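Local structure of aminotransferase (Bacillus subtilis, 6L1O) at residues F212-K217 / S293-Y298; N41-T46 / S369-Q374; C113-G118 / A138-Y143. The protein transfers amino groups with pyridoxal 5'-phosphate as cofactor and takes part in making the dipeptide antibiotic bacilysin. All blocks are in the same frame, centred on the assembly; numbering follows the deposited sequence.

Interaction 1: residues F212-K217 / S293-Y298; sequences FEFDQK and SLKRIY
An extended start and a bend at chi3 (95°) carry K295 NZ to the carbonyl of E213, while F212 and F214, each with CG turned away from its own carbonyl carbon, send their rings to the same helix. In this class I aminotransferase fold, the loop after strand 202-206 of the large mixed sheet packs on helix 289-313, probably the long interdomain helix of fold-type-I enzymes. The aliphatic part of K295 is shared by the two phenylalanines: CD1 of F212 lies 4.1 Å from K295 CB, and CD1 of F214 lies 3.7 Å from K295 CG. F214 turns its edge to the helix backbone: K295 O lies near the ring plane, 3.6 Å from F214 CE1. At the rim of F212, L294 contributes a methyl, CD2, 3.8 Å from CZ. Y298 completes the apolar group as the edge partner of a T-shaped pair with F212, the ring planes at 74° and the centroids 5.5 Å apart. F324 meets the Y298 ring as well. The F212 side chain is about 5 Å from that of Y209, a cofactor-binding residue, and about 10 Å from the bound pyridoxal phosphate, which places this packing probably just behind the cofactor site. E292 offers the ammonium group a long, weak ion pair. The polar tie across the contact is the bond from K295 NZ to E213 O, 2.9 Å long, with a C=O...N angle of 147° and the donor tilted out of the carbonyl plane.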
ATOM      1  N   PHE B 212     -14.785 -19.220   8.006  1.00 19.26           N
ATOM      2  CA  PHE B 212     -15.863 -19.232   8.998  1.00 19.49           C
ATOM      3  C   PHE B 212     -17.228 -19.546   8.433  1.00 20.98           C
ATOM      4  O   PHE B 212     -18.046 -18.668   8.312  1.00 20.18           O
ATOM      5  CB  PHE B 212     -15.886 -17.898   9.734  1.00 18.56           C
ATOM      6  CG  PHE B 212     -14.573 -17.547  10.359  1.00 18.98           C
ATOM      7  CD1 PHE B 212     -14.120 -18.269  11.474  1.00 19.15           C
ATOM      8  CD2 PHE B 212     -13.765 -16.547   9.842  1.00 20.83           C
ATOM      9  CE1 PHE B 212     -12.931 -17.963  12.088  1.00 19.05           C
ATOM     10  CE2 PHE B 212     -12.555 -16.241  10.456  1.00 21.24           C
ATOM     11  CZ  PHE B 212     -12.125 -16.968  11.563  1.00 18.12           C
ATOM     12  N   GLU B 213     -17.462 -20.807   8.096  1.00 21.26           N
ATOM     13  CA  GLU B 213     -18.789 -21.292   7.843  1.00 23.04           C
ATOM     14  C   GLU B 213     -19.013 -22.458   8.791  1.00 25.68           C
ATOM     15  O   GLU B 213     -18.209 -23.386   8.831  1.00 26.71           O
ATOM     16  CB  GLU B 213     -18.962 -21.726   6.402  1.00 24.91           C
ATOM     17  CG  GLU B 213     -20.330 -22.364   6.122  1.00 26.22           C
ATOM     18  CD  GLU B 213     -20.606 -22.535   4.629  1.00 30.17           C
ATOM     19  OE1 GLU B 213     -19.849 -21.979   3.791  1.00 28.94           O
ATOM     20  OE2 GLU B 213     -21.589 -23.200   4.274  1.00 33.73           O
ATOM     21  N   PHE B 214     -20.092 -22.392   9.567  1.00 23.99           N
ATOM     22  CA  PHE B 214     -20.245 -23.260  10.749  1.00 24.62           C
ATOM     23  C   PHE B 214     -20.721 -24.685  10.492  1.00 29.05           C
ATOM     24  O   PHE B 214     -20.232 -25.609  11.156  1.00 31.46           O
ATOM     25  CB  PHE B 214     -21.152 -22.578  11.735  1.00 25.15           C
ATOM     26  CG  PHE B 214     -20.632 -21.259  12.182  1.00 23.34           C
ATOM     27  CD1 PHE B 214     -19.431 -21.177  12.892  1.00 21.34           C
ATOM     28  CD2 PHE B 214     -21.321 -20.078  11.880  1.00 23.27           C
ATOM     29  CE1 PHE B 214     -18.939 -19.953  13.322  1.00 19.14           C
ATOM     30  CE2 PHE B 214     -20.821 -18.855  12.272  1.00 20.68           C
ATOM     31  CZ  PHE B 214     -19.630 -18.788  13.017  1.00 21.41           C
ATOM     32  N   ASP B 215     -21.659 -24.868   9.572  1.00 28.93           N
ATOM     33  CA  ASP B 215     -22.226 -26.228   9.282  1.00 38.34           C
ATOM     34  C   ASP B 215     -21.340 -27.091   8.365  1.00 44.43           C
ATOM     35  O   ASP B 215     -21.470 -28.303   8.356  1.00 40.16           O
ATOM     36  CB  ASP B 215     -23.646 -26.149   8.701  1.00 38.80           C
ATOM     37  N   GLN B 216     -20.421 -26.464   7.618  1.00 43.34           N
ATOM     38  CA  GLN B 216     -19.552 -27.193   6.712  1.00 43.03           C
ATOM     39  C   GLN B 216     -18.344 -26.373   6.287  1.00 43.19           C
ATOM     40  O   GLN B 216     -18.284 -25.165   6.528  1.00 40.10           O
ATOM     41  CB  GLN B 216     -20.339 -27.620   5.485  1.00 42.63           C
ATOM     42  CG  GLN B 216     -21.273 -26.553   4.929  1.00 44.10           C
ATOM     43  CD  GLN B 216     -22.422 -27.164   4.125  1.00 46.56           C
ATOM     44  OE1 GLN B 216     -23.579 -26.796   4.294  1.00 53.06           O
ATOM     45  NE2 GLN B 216     -22.105 -28.122   3.274  1.00 43.09           N
ATOM     46  N   LYS B 217     -17.393 -27.048   5.646  1.00 36.97           N
ATOM     47  CA  LYS B 217     -16.245 -26.390   5.026  1.00 39.88           C
ATOM     48  C   LYS B 217     -16.737 -25.392   3.953  1.00 31.12           C
ATOM     49  O   LYS B 217     -17.578 -25.739   3.119  1.00 27.80           O
ATOM     50  CB  LYS B 217     -15.319 -27.428   4.390  1.00 42.03           C
ATOM     51  N   SER B 293     -10.492 -23.948  16.115  1.00 17.79           N
ATOM     52  CA  SER B 293     -10.700 -23.522  17.473  1.00 18.11           C
ATOM     53  C   SER B 293     -11.296 -22.096  17.554  1.00 17.69           C
ATOM     54  O   SER B 293     -12.230 -21.832  18.350  1.00 18.17           O
ATOM     55  CB  SER B 293      -9.401 -23.568  18.251  1.00 20.35           C
ATOM     56  OG  SER B 293      -9.617 -23.345  19.621  1.00 19.38           O
ATOM     57  N   LEU B 294     -10.791 -21.187  16.712  1.00 15.16           N
ATOM     58  CA  LEU B 294     -11.277 -19.877  16.603  1.00 15.57           C
ATOM     59  C   LEU B 294     -12.728 -19.823  16.091  1.00 14.15           C
ATOM     60  O   LEU B 294     -13.549 -19.090  16.635  1.00 16.02           O
ATOM     61  CB  LEU B 294     -10.368 -19.035  15.696  1.00 18.15           C
ATOM     62  CG  LEU B 294     -10.728 -17.600  15.516  1.00 17.46           C
ATOM     63  CD1 LEU B 294     -10.829 -16.830  16.824  1.00 17.94           C
ATOM     64  CD2 LEU B 294      -9.716 -16.965  14.563  1.00 18.45           C
ATOM     65  N   LYS B 295     -13.016 -20.588  15.061  1.00 15.75           N
ATOM     66  CA  LYS B 295     -14.383 -20.794  14.648  1.00 18.00           C
ATOM     67  C   LYS B 295     -15.360 -21.251  15.779  1.00 19.13           C
ATOM     68  O   LYS B 295     -16.523 -20.813  15.828  1.00 15.56           O
ATOM     69  CB  LYS B 295     -14.406 -21.824  13.522  1.00 20.49           C
ATOM     70  CG  LYS B 295     -15.824 -22.048  12.976  1.00 23.30           C
ATOM     71  CD  LYS B 295     -15.756 -22.617  11.582  1.00 27.19           C
ATOM     72  CE  LYS B 295     -15.844 -24.142  11.593  1.00 31.82           C
ATOM     73  NZ  LYS B 295     -16.045 -24.638  10.208  1.00 37.50           N
ATOM     74  N   ARG B 296     -14.888 -22.115  16.679  1.00 17.46           N
ATOM     75  CA  ARG B 296     -15.724 -22.614  17.752  1.00 17.98           C
ATOM     76  C   ARG B 296     -15.951 -21.532  18.791  1.00 15.30           C
ATOM     77  O   ARG B 296     -17.035 -21.470  19.363  1.00 17.56           O
ATOM     78  CB  ARG B 296     -15.139 -23.875  18.436  1.00 16.49           C
ATOM     79  CG  ARG B 296     -15.033 -25.130  17.590  1.00 18.73           C
ATOM     80  CD  ARG B 296     -14.755 -26.363  18.470  1.00 19.94           C
ATOM     81  NE  ARG B 296     -13.371 -26.382  18.992  1.00 21.33           N
ATOM     82  CZ  ARG B 296     -12.318 -26.822  18.301  1.00 19.45           C
ATOM     83  NH1 ARG B 296     -12.500 -27.382  17.099  1.00 21.43           N
ATOM     84  NH2 ARG B 296     -11.118 -26.815  18.826  1.00 18.25           N
ATOM     85  N   ILE B 297     -14.969 -20.665  19.022  1.00 15.09           N
ATOM     86  CA  ILE B 297     -15.142 -19.484  19.874  1.00 15.48           C
ATOM     87  C   ILE B 297     -16.270 -18.592  19.342  1.00 18.40           C
ATOM     88  O   ILE B 297     -17.158 -18.157  20.117  1.00 14.39           O
ATOM     89  CB  ILE B 297     -13.872 -18.673  20.044  1.00 15.97           C
ATOM     90  CG1 ILE B 297     -12.847 -19.466  20.894  1.00 19.28           C
ATOM     91  CG2 ILE B 297     -14.131 -17.315  20.683  1.00 18.21           C
ATOM     92  CD1 ILE B 297     -11.424 -18.971  20.851  1.00 20.74           C
ATOM     93  N   TYR B 298     -16.198 -18.268  18.035  1.00 16.43           N
ATOM     94  CA  TYR B 298     -17.244 -17.409  17.466  1.00 17.29           C
ATOM     95  C   TYR B 298     -18.607 -18.066  17.548  1.00 16.61           C
ATOM     96  O   TYR B 298     -19.592 -17.381  17.900  1.00 18.15           O
ATOM     97  CB  TYR B 298     -16.871 -17.012  16.018  1.00 17.41           C
ATOM     98  CG  TYR B 298     -15.709 -16.051  15.965  1.00 14.88           C
ATOM     99  CD1 TYR B 298     -15.574 -15.027  16.893  1.00 17.48           C
ATOM    100  CD2 TYR B 298     -14.717 -16.169  14.984  1.00 15.85           C
ATOM    101  CE1 TYR B 298     -14.533 -14.140  16.829  1.00 18.51           C
ATOM    102  CE2 TYR B 298     -13.675 -15.302  14.917  1.00 14.59           C
ATOM    103  CZ  TYR B 298     -13.564 -14.288  15.823  1.00 19.46           C
ATOM    104  OH  TYR B 298     -12.533 -13.374  15.741  1.00 16.57           O
TER

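Interaction 2: residues N41-T46 / S369-Q374; sequences NPDLPT and SMVSKQ
Between strand 365-369 of the small three-stranded sheet and helix 374-385, the chain meets N41-D43 chiefly through V371; in this class I aminotransferase fold the N41-T46 loop runs beside the cofactor pocket, the P42 side chain about 8 Å from the bound pyridoxal phosphate. S369 ends the strand, its OG hydrogen-bonded to Q39 O. M370 O takes a hydrogen bond from R301 NH1, the same nitrogen that forms a salt bridge with D43 OD1, so one guanidinium ties the two loops together. V371 then points its methyls at the opposite backbone: CG2 is 3.3 Å from N41 O, and CG1 reaches P42 CA at 3.9 Å. Its carbonyl is joined to the other loop by a water that donates both to N41 O (2.7 Å) and to V371 O (3.0 Å). N41 itself looks to the dimer partner, its OD1 accepting from the N of Y66 of the second subunit. D43, with CG set between its backbone N and carbonyl carbon (chi1 57°), lays OD1 3.2 Å from V371 C. The amides of S372 and K373 follow near this carboxylate without a hydrogen bond to it; S372 N is 3.8 Å from D43 OD1, the oxygen held by R301.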
ATOM      1  N   ASN B  41     -13.116  -5.916  14.236  1.00 18.85           N
ATOM      2  CA  ASN B  41     -11.712  -6.020  14.665  1.00 19.29           C
ATOM      3  C   ASN B  41     -11.579  -7.238  15.567  1.00 16.92           C
ATOM      4  O   ASN B  41     -12.128  -7.210  16.662  1.00 15.75           O
ATOM      5  CB  ASN B  41     -11.299  -4.766  15.417  1.00 20.78           C
ATOM      6  CG  ASN B  41      -9.795  -4.660  15.650  1.00 23.10           C
ATOM      7  OD1 ASN B  41      -8.993  -5.396  15.066  1.00 21.39           O
ATOM      8  ND2 ASN B  41      -9.413  -3.725  16.497  1.00 26.04           N
ATOM      9  N   PRO B  42     -10.923  -8.314  15.106  1.00 16.95           N
ATOM     10  CA  PRO B  42     -10.790  -9.483  16.003  1.00 18.62           C
ATOM     11  C   PRO B  42     -10.259  -9.086  17.358  1.00 18.94           C
ATOM     12  O   PRO B  42      -9.421  -8.227  17.454  1.00 18.20           O
ATOM     13  CB  PRO B  42      -9.801 -10.376  15.260  1.00 20.25           C
ATOM     14  CG  PRO B  42     -10.034 -10.042  13.812  1.00 18.41           C
ATOM     15  CD  PRO B  42     -10.151  -8.547  13.849  1.00 16.44           C
ATOM     16  N   ASP B  43     -10.827  -9.653  18.427  1.00 18.73           N
ATOM     17  CA  ASP B  43     -10.419  -9.256  19.747  1.00 18.65           C
ATOM     18  C   ASP B  43      -9.264 -10.159  20.249  1.00 19.85           C
ATOM     19  O   ASP B  43      -8.567  -9.774  21.121  1.00 23.74           O
ATOM     20  CB  ASP B  43     -11.641  -9.295  20.706  1.00 20.52           C
ATOM     21  CG  ASP B  43     -12.291 -10.673  20.742  1.00 22.31           C
ATOM     22  OD1 ASP B  43     -12.798 -11.150  19.683  1.00 23.33           O
ATOM     23  OD2 ASP B  43     -12.266 -11.318  21.795  1.00 24.92           O
ATOM     24  N   LEU B  44      -9.092 -11.345  19.676  1.00 16.87           N
ATOM     25  CA  LEU B  44      -8.115 -12.312  20.149  1.00 17.10           C
ATOM     26  C   LEU B  44      -6.773 -12.115  19.411  1.00 18.24           C
ATOM     27  O   LEU B  44      -6.759 -11.544  18.325  1.00 17.20           O
ATOM     28  CB  LEU B  44      -8.607 -13.707  19.994  1.00 17.47           C
ATOM     29  CG  LEU B  44      -9.865 -13.906  20.830  1.00 21.91           C
ATOM     30  CD1 LEU B  44     -10.508 -15.192  20.501  1.00 21.42           C
ATOM     31  CD2 LEU B  44      -9.535 -13.810  22.332  1.00 24.24           C
ATOM     32  N   PRO B  45      -5.651 -12.500  20.063  1.00 17.99           N
ATOM     33  CA  PRO B  45      -4.335 -12.204  19.503  1.00 16.26           C
ATOM     34  C   PRO B  45      -3.955 -13.116  18.340  1.00 15.05           C
ATOM     35  O   PRO B  45      -4.555 -14.177  18.104  1.00 13.59           O
ATOM     36  CB  PRO B  45      -3.375 -12.426  20.697  1.00 17.34           C
ATOM     37  CG  PRO B  45      -4.040 -13.474  21.515  1.00 20.16           C
ATOM     38  CD  PRO B  45      -5.546 -13.174  21.379  1.00 20.01           C
ATOM     39  N   THR B  46      -2.980 -12.657  17.528  1.00 13.66           N
ATOM     40  CA  THR B  46      -2.428 -13.508  16.522  1.00 15.00           C
ATOM     41  C   THR B  46      -1.826 -14.713  17.247  1.00 15.82           C
ATOM     42  O   THR B  46      -1.123 -14.504  18.263  1.00 15.24           O
ATOM     43  CB  THR B  46      -1.347 -12.739  15.723  1.00 15.81           C
ATOM     44  OG1 THR B  46      -1.866 -11.463  15.255  1.00 14.16           O
ATOM     45  CG2 THR B  46      -0.805 -13.561  14.578  1.00 17.66           C
ATOM     46  N   SER B 369     -21.460  -7.513  15.893  1.00 14.44           N
ATOM     47  CA  SER B 369     -20.297  -8.391  15.676  1.00 18.13           C
ATOM     48  C   SER B 369     -19.948  -9.104  16.944  1.00 15.16           C
ATOM     49  O   SER B 369     -20.030  -8.525  18.033  1.00 15.77           O
ATOM     50  CB  SER B 369     -19.093  -7.619  15.167  1.00 20.17           C
ATOM     51  OG  SER B 369     -18.935  -6.492  15.949  1.00 28.86           O
ATOM     52  N   MET B 370     -19.487 -10.310  16.788  1.00 14.29           N
ATOM     53  CA  MET B 370     -19.231 -11.178  17.936  1.00 17.04           C
ATOM     54  C   MET B 370     -17.711 -11.221  18.232  1.00 18.71           C
ATOM     55  O   MET B 370     -17.201 -12.226  18.708  1.00 22.51           O
ATOM     56  CB  MET B 370     -19.744 -12.544  17.682  1.00 15.16           C
ATOM     57  CG  MET B 370     -21.236 -12.647  17.450  1.00 15.84           C
ATOM     58  SD  MET B 370     -22.200 -12.326  18.907  1.00 19.00           S
ATOM     59  CE  MET B 370     -22.713 -10.657  18.619  1.00 18.20           C
ATOM     60  N   VAL B 371     -17.032 -10.122  17.972  1.00 17.06           N
ATOM     61  CA  VAL B 371     -15.594  -9.979  18.309  1.00 19.78           C
ATOM     62  C   VAL B 371     -15.428  -9.245  19.636  1.00 20.74           C
ATOM     63  O   VAL B 371     -14.639  -8.329  19.759  1.00 26.44           O
ATOM     64  CB  VAL B 371     -14.789  -9.267  17.166  1.00 18.37           C
ATOM     65  CG1 VAL B 371     -14.664 -10.164  15.960  1.00 16.58           C
ATOM     66  CG2 VAL B 371     -15.356  -7.888  16.804  1.00 18.83           C
ATOM     67  N   SER B 372     -16.176  -9.666  20.643  1.00 21.64           N
ATOM     68  CA  SER B 372     -16.048  -9.155  21.963  1.00 22.70           C
ATOM     69  C   SER B 372     -16.213 -10.294  22.971  1.00 22.98           C
ATOM     70  O   SER B 372     -16.905 -11.337  22.716  1.00 18.69           O
ATOM     71  CB  SER B 372     -17.105  -8.083  22.208  1.00 24.77           C
ATOM     72  OG  SER B 372     -16.754  -6.849  21.650  1.00 25.16           O
ATOM     73  N   LYS B 373     -15.619 -10.085  24.131  1.00 19.73           N
ATOM     74  CA  LYS B 373     -15.604 -11.141  25.172  1.00 22.95           C
ATOM     75  C   LYS B 373     -17.026 -11.396  25.738  1.00 23.92           C
ATOM     76  O   LYS B 373     -17.875 -10.518  25.694  1.00 19.58           O
ATOM     77  CB  LYS B 373     -14.618 -10.717  26.278  1.00 25.29           C
ATOM     78  CG  LYS B 373     -15.102  -9.564  27.161  1.00 27.33           C
ATOM     79  CD  LYS B 373     -14.043  -8.967  28.091  1.00 32.29           C
ATOM     80  CE  LYS B 373     -13.042  -8.113  27.302  1.00 36.39           C
ATOM     81  NZ  LYS B 373     -12.160  -7.311  28.171  1.00 43.80           N
ATOM     82  N   GLN B 374     -17.251 -12.583  26.292  1.00 23.55           N
ATOM     83  CA  GLN B 374     -18.563 -12.972  26.845  1.00 26.23           C
ATOM     84  C   GLN B 374     -19.262 -11.899  27.702  1.00 25.12           C
ATOM     85  O   GLN B 374     -20.451 -11.605  27.528  1.00 23.27           O
ATOM     86  CB  GLN B 374     -18.419 -14.261  27.676  1.00 30.24           C
ATOM     87  CG  GLN B 374     -19.532 -14.471  28.718  1.00 30.50           C
ATOM     88  CD  GLN B 374     -19.279 -15.698  29.614  1.00 35.02           C
ATOM     89  OE1 GLN B 374     -18.882 -16.736  29.133  1.00 33.78           O
ATOM     90  NE2 GLN B 374     -19.501 -15.555  30.926  1.00 33.31           N
TER
HETATM   91  O   HOH W   1     -12.670  -6.161  19.044  1.00 29.13           O

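Interaction 3: residues C113-G118 / A138-Y143; sequences CLLNPG and ARAELY
R139 O is approached twice from the other segment: G118 N donates to it at 3.0 Å, nearly straight at 167°, and P117 CA makes a CA-H...O contact of 3.4 Å. The amide of G118 reaches the oxygen from above the carbonyl plane, 38° out of it, and so does not lie on a lone pair. P117 CA is equally close to the preceding carbonyl, A138 O, at 3.4 Å, so both successive carbonyl oxygens face the same side of this carbon, in a shared, weak CA-H...O arrangement. The two carbonyls belong to the turn where helix 130-137 ends in a Schellman motif, R139 having a positive phi (63°). The unit is a beta-alpha-beta crossover: strands 120-125 and 141-146 are parallel neighbours at one side of the large sheet, and the contact pairs the turn entering the first with the turn entering the second. Beside the polar pair, the pyrrolidine ring of P117 crosses the base of the arginine side chain, CB to R139 CB 3.9 Å, while the chain beyond CB, bent at chi3, takes the guanidinium off from this segment. On the inner side L115 does the apolar work, its CB 4.1 Å from A138 CB and its CD1 4.0 Å from A140 CB; I135 of helix 130-137 touches L115 and A140 too. The dimer partner adjoins this corner: N116 OD1 accepts from D7 N of the second subunit, and R139 packs on R139 of that subunit. With one conventional bond, two weak CA-H...O contacts and small apolar groups, the contact relies on backbone shape more than on side-chain polarity.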
ATOM      1  N   CYS B 113      -7.184  -1.927 -12.045  1.00 19.24           N
ATOM      2  CA  CYS B 113      -6.775  -2.832 -13.135  1.00 19.99           C
ATOM      3  C   CYS B 113      -7.888  -3.276 -14.082  1.00 20.60           C
ATOM      4  O   CYS B 113      -7.610  -3.629 -15.232  1.00 21.28           O
ATOM      5  CB  CYS B 113      -6.139  -4.087 -12.596  1.00 20.68           C
ATOM      6  SG  CYS B 113      -4.550  -3.815 -11.889  1.00 22.30           S
ATOM      7  N   LEU B 114      -9.124  -3.275 -13.603  1.00 18.85           N
ATOM      8  CA  LEU B 114     -10.205  -3.913 -14.342  1.00 22.95           C
ATOM      9  C   LEU B 114     -11.348  -3.000 -14.763  1.00 25.24           C
ATOM     10  O   LEU B 114     -12.224  -3.456 -15.474  1.00 27.20           O
ATOM     11  CB  LEU B 114     -10.734  -5.110 -13.534  1.00 22.36           C
ATOM     12  CG  LEU B 114      -9.698  -6.196 -13.179  1.00 21.32           C
ATOM     13  CD1 LEU B 114     -10.281  -7.301 -12.330  1.00 22.93           C
ATOM     14  CD2 LEU B 114      -9.145  -6.864 -14.444  1.00 24.16           C
ATOM     15  N   LEU B 115     -11.371  -1.757 -14.264  1.00 23.56           N
ATOM     16  CA  LEU B 115     -12.442  -0.829 -14.547  1.00 23.91           C
ATOM     17  C   LEU B 115     -11.924   0.436 -15.209  1.00 25.36           C
ATOM     18  O   LEU B 115     -10.951   1.045 -14.741  1.00 22.95           O
ATOM     19  CB  LEU B 115     -13.212  -0.457 -13.273  1.00 23.13           C
ATOM     20  CG  LEU B 115     -14.309  -1.307 -12.696  1.00 25.00           C
ATOM     21  CD1 LEU B 115     -14.768  -0.766 -11.331  1.00 24.01           C
ATOM     22  CD2 LEU B 115     -15.532  -1.400 -13.618  1.00 26.49           C
ATOM     23  N   ASN B 116     -12.583   0.830 -16.295  1.00 24.01           N
ATOM     24  CA  ASN B 116     -12.320   2.135 -16.949  1.00 23.18           C
ATOM     25  C   ASN B 116     -13.344   3.140 -16.554  1.00 24.11           C
ATOM     26  O   ASN B 116     -14.450   2.780 -16.177  1.00 23.49           O
ATOM     27  CB  ASN B 116     -12.378   1.995 -18.486  1.00 26.42           C
ATOM     28  CG  ASN B 116     -11.216   1.245 -19.038  1.00 26.93           C
ATOM     29  OD1 ASN B 116     -10.075   1.496 -18.637  1.00 28.31           O
ATOM     30  ND2 ASN B 116     -11.464   0.346 -20.004  1.00 27.08           N
ATOM     31  N   PRO B 117     -12.988   4.405 -16.593  1.00 23.78           N
ATOM     32  CA  PRO B 117     -13.949   5.434 -16.278  1.00 26.15           C
ATOM     33  C   PRO B 117     -15.141   5.147 -17.159  1.00 26.78           C
ATOM     34  O   PRO B 117     -15.004   4.729 -18.272  1.00 36.18           O
ATOM     35  CB  PRO B 117     -13.217   6.705 -16.686  1.00 26.58           C
ATOM     36  CG  PRO B 117     -11.833   6.377 -16.367  1.00 27.23           C
ATOM     37  CD  PRO B 117     -11.696   4.994 -16.898  1.00 26.10           C
ATOM     38  N   GLY B 118     -16.310   5.300 -16.605  1.00 26.16           N
ATOM     39  CA  GLY B 118     -17.515   5.013 -17.345  1.00 36.18           C
ATOM     40  C   GLY B 118     -18.025   3.593 -17.401  1.00 33.69           C
ATOM     41  O   GLY B 118     -19.129   3.408 -17.755  1.00 30.95           O
ATOM     42  N   ALA B 138     -12.002   4.750  -9.609  1.00 23.32           N
ATOM     43  CA  ALA B 138     -11.832   4.353 -10.997  1.00 23.94           C
ATOM     44  C   ALA B 138     -12.743   5.204 -11.935  1.00 26.75           C
ATOM     45  O   ALA B 138     -12.711   5.011 -13.145  1.00 23.12           O
ATOM     46  CB  ALA B 138     -12.160   2.878 -11.188  1.00 22.42           C
ATOM     47  N   ARG B 139     -13.550   6.082 -11.341  1.00 23.87           N
ATOM     48  CA  ARG B 139     -14.514   6.923 -12.066  1.00 27.12           C
ATOM     49  C   ARG B 139     -15.577   6.096 -12.783  1.00 31.26           C
ATOM     50  O   ARG B 139     -16.085   6.489 -13.819  1.00 29.38           O
ATOM     51  CB  ARG B 139     -13.779   7.862 -13.040  1.00 28.94           C
ATOM     52  CG  ARG B 139     -12.611   8.614 -12.414  1.00 30.19           C
ATOM     53  CD  ARG B 139     -11.805   9.378 -13.464  1.00 41.00           C
ATOM     54  NE  ARG B 139     -11.479  10.754 -13.000  1.00 44.71           N
ATOM     55  CZ  ARG B 139     -10.320  11.130 -12.442  1.00 46.16           C
ATOM     56  NH1 ARG B 139      -9.320  10.257 -12.295  1.00 48.00           N
ATOM     57  NH2 ARG B 139     -10.149  12.387 -12.045  1.00 39.25           N
ATOM     58  N   ALA B 140     -15.931   4.937 -12.228  1.00 25.84           N
ATOM     59  CA  ALA B 140     -16.901   4.038 -12.836  1.00 24.34           C
ATOM     60  C   ALA B 140     -18.257   4.156 -12.162  1.00 25.33           C
ATOM     61  O   ALA B 140     -18.377   4.810 -11.131  1.00 28.83           O
ATOM     62  CB  ALA B 140     -16.392   2.640 -12.741  1.00 27.82           C
ATOM     63  N   GLU B 141     -19.264   3.530 -12.750  1.00 27.03           N
ATOM     64  CA  GLU B 141     -20.651   3.610 -12.294  1.00 32.48           C
ATOM     65  C   GLU B 141     -21.061   2.335 -11.557  1.00 33.99           C
ATOM     66  O   GLU B 141     -20.689   1.258 -11.940  1.00 28.49           O
ATOM     67  CB  GLU B 141     -21.577   3.798 -13.495  1.00 38.34           C
ATOM     68  CG  GLU B 141     -23.065   3.888 -13.142  1.00 46.12           C
ATOM     69  CD  GLU B 141     -23.979   3.678 -14.348  1.00 54.10           C
ATOM     70  OE1 GLU B 141     -23.492   3.698 -15.519  1.00 61.08           O
ATOM     71  OE2 GLU B 141     -25.191   3.497 -14.113  1.00 58.28           O
ATOM     72  N   LEU B 142     -21.848   2.484 -10.506  1.00 35.50           N
ATOM     73  CA  LEU B 142     -22.334   1.351  -9.750  1.00 34.53           C
ATOM     74  C   LEU B 142     -23.739   0.921 -10.184  1.00 31.08           C
ATOM     75  O   LEU B 142     -24.620   1.770 -10.381  1.00 35.19           O
ATOM     76  CB  LEU B 142     -22.298   1.724  -8.276  1.00 41.26           C
ATOM     77  CG  LEU B 142     -22.996   0.783  -7.310  1.00 43.43           C
ATOM     78  CD1 LEU B 142     -22.138   0.593  -6.070  1.00 48.47           C
ATOM     79  CD2 LEU B 142     -24.370   1.331  -6.942  1.00 42.21           C
ATOM     80  N   TYR B 143     -23.927  -0.385 -10.354  1.00 30.31           N
ATOM     81  CA  TYR B 143     -25.242  -0.973 -10.567  1.00 29.25           C
ATOM     82  C   TYR B 143     -25.495  -2.011  -9.481  1.00 25.38           C
ATOM     83  O   TYR B 143     -24.721  -2.950  -9.336  1.00 29.37           O
ATOM     84  CB  TYR B 143     -25.343  -1.581 -11.970  1.00 31.41           C
ATOM     85  CG  TYR B 143     -26.718  -2.113 -12.315  1.00 33.72           C
ATOM     86  CD1 TYR B 143     -27.661  -1.309 -12.993  1.00 42.29           C
ATOM     87  CD2 TYR B 143     -27.115  -3.400 -11.938  1.00 36.54           C
ATOM     88  CE1 TYR B 143     -28.946  -1.794 -13.301  1.00 40.98           C
ATOM     89  CE2 TYR B 143     -28.410  -3.877 -12.230  1.00 35.30           C
ATOM     90  CZ  TYR B 143     -29.310  -3.075 -12.913  1.00 37.30           C
ATOM     91  OH  TYR B 143     -30.567  -3.565 -13.225  1.00 39.32           O
TER

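Along the chain, interactions 1 and 3 both fall inside the long loop closed by interaction 2, with interaction 3 complete before interaction 1 begins. Interactions 1 and 2 are neighbours, their centres 14 Å apart, and they touch: Y298 OH lies 3.9 Å from V371 CG1, and I297 and L294 both pack on L44. Helix 289-313 thus serves both, carrying one segment of interaction 1 and, through R301, gripping interaction 2. Interaction 3 stands on the opposite side of the chain's centre, about 36 Å and 35 Å centre to centre from the others, at one edge of the large sheet, where strands 120-125 and 141-146 begin. Interactions 2 and 3 both reach the second subunit, the former beside the cofactor pocket, the latter away from it.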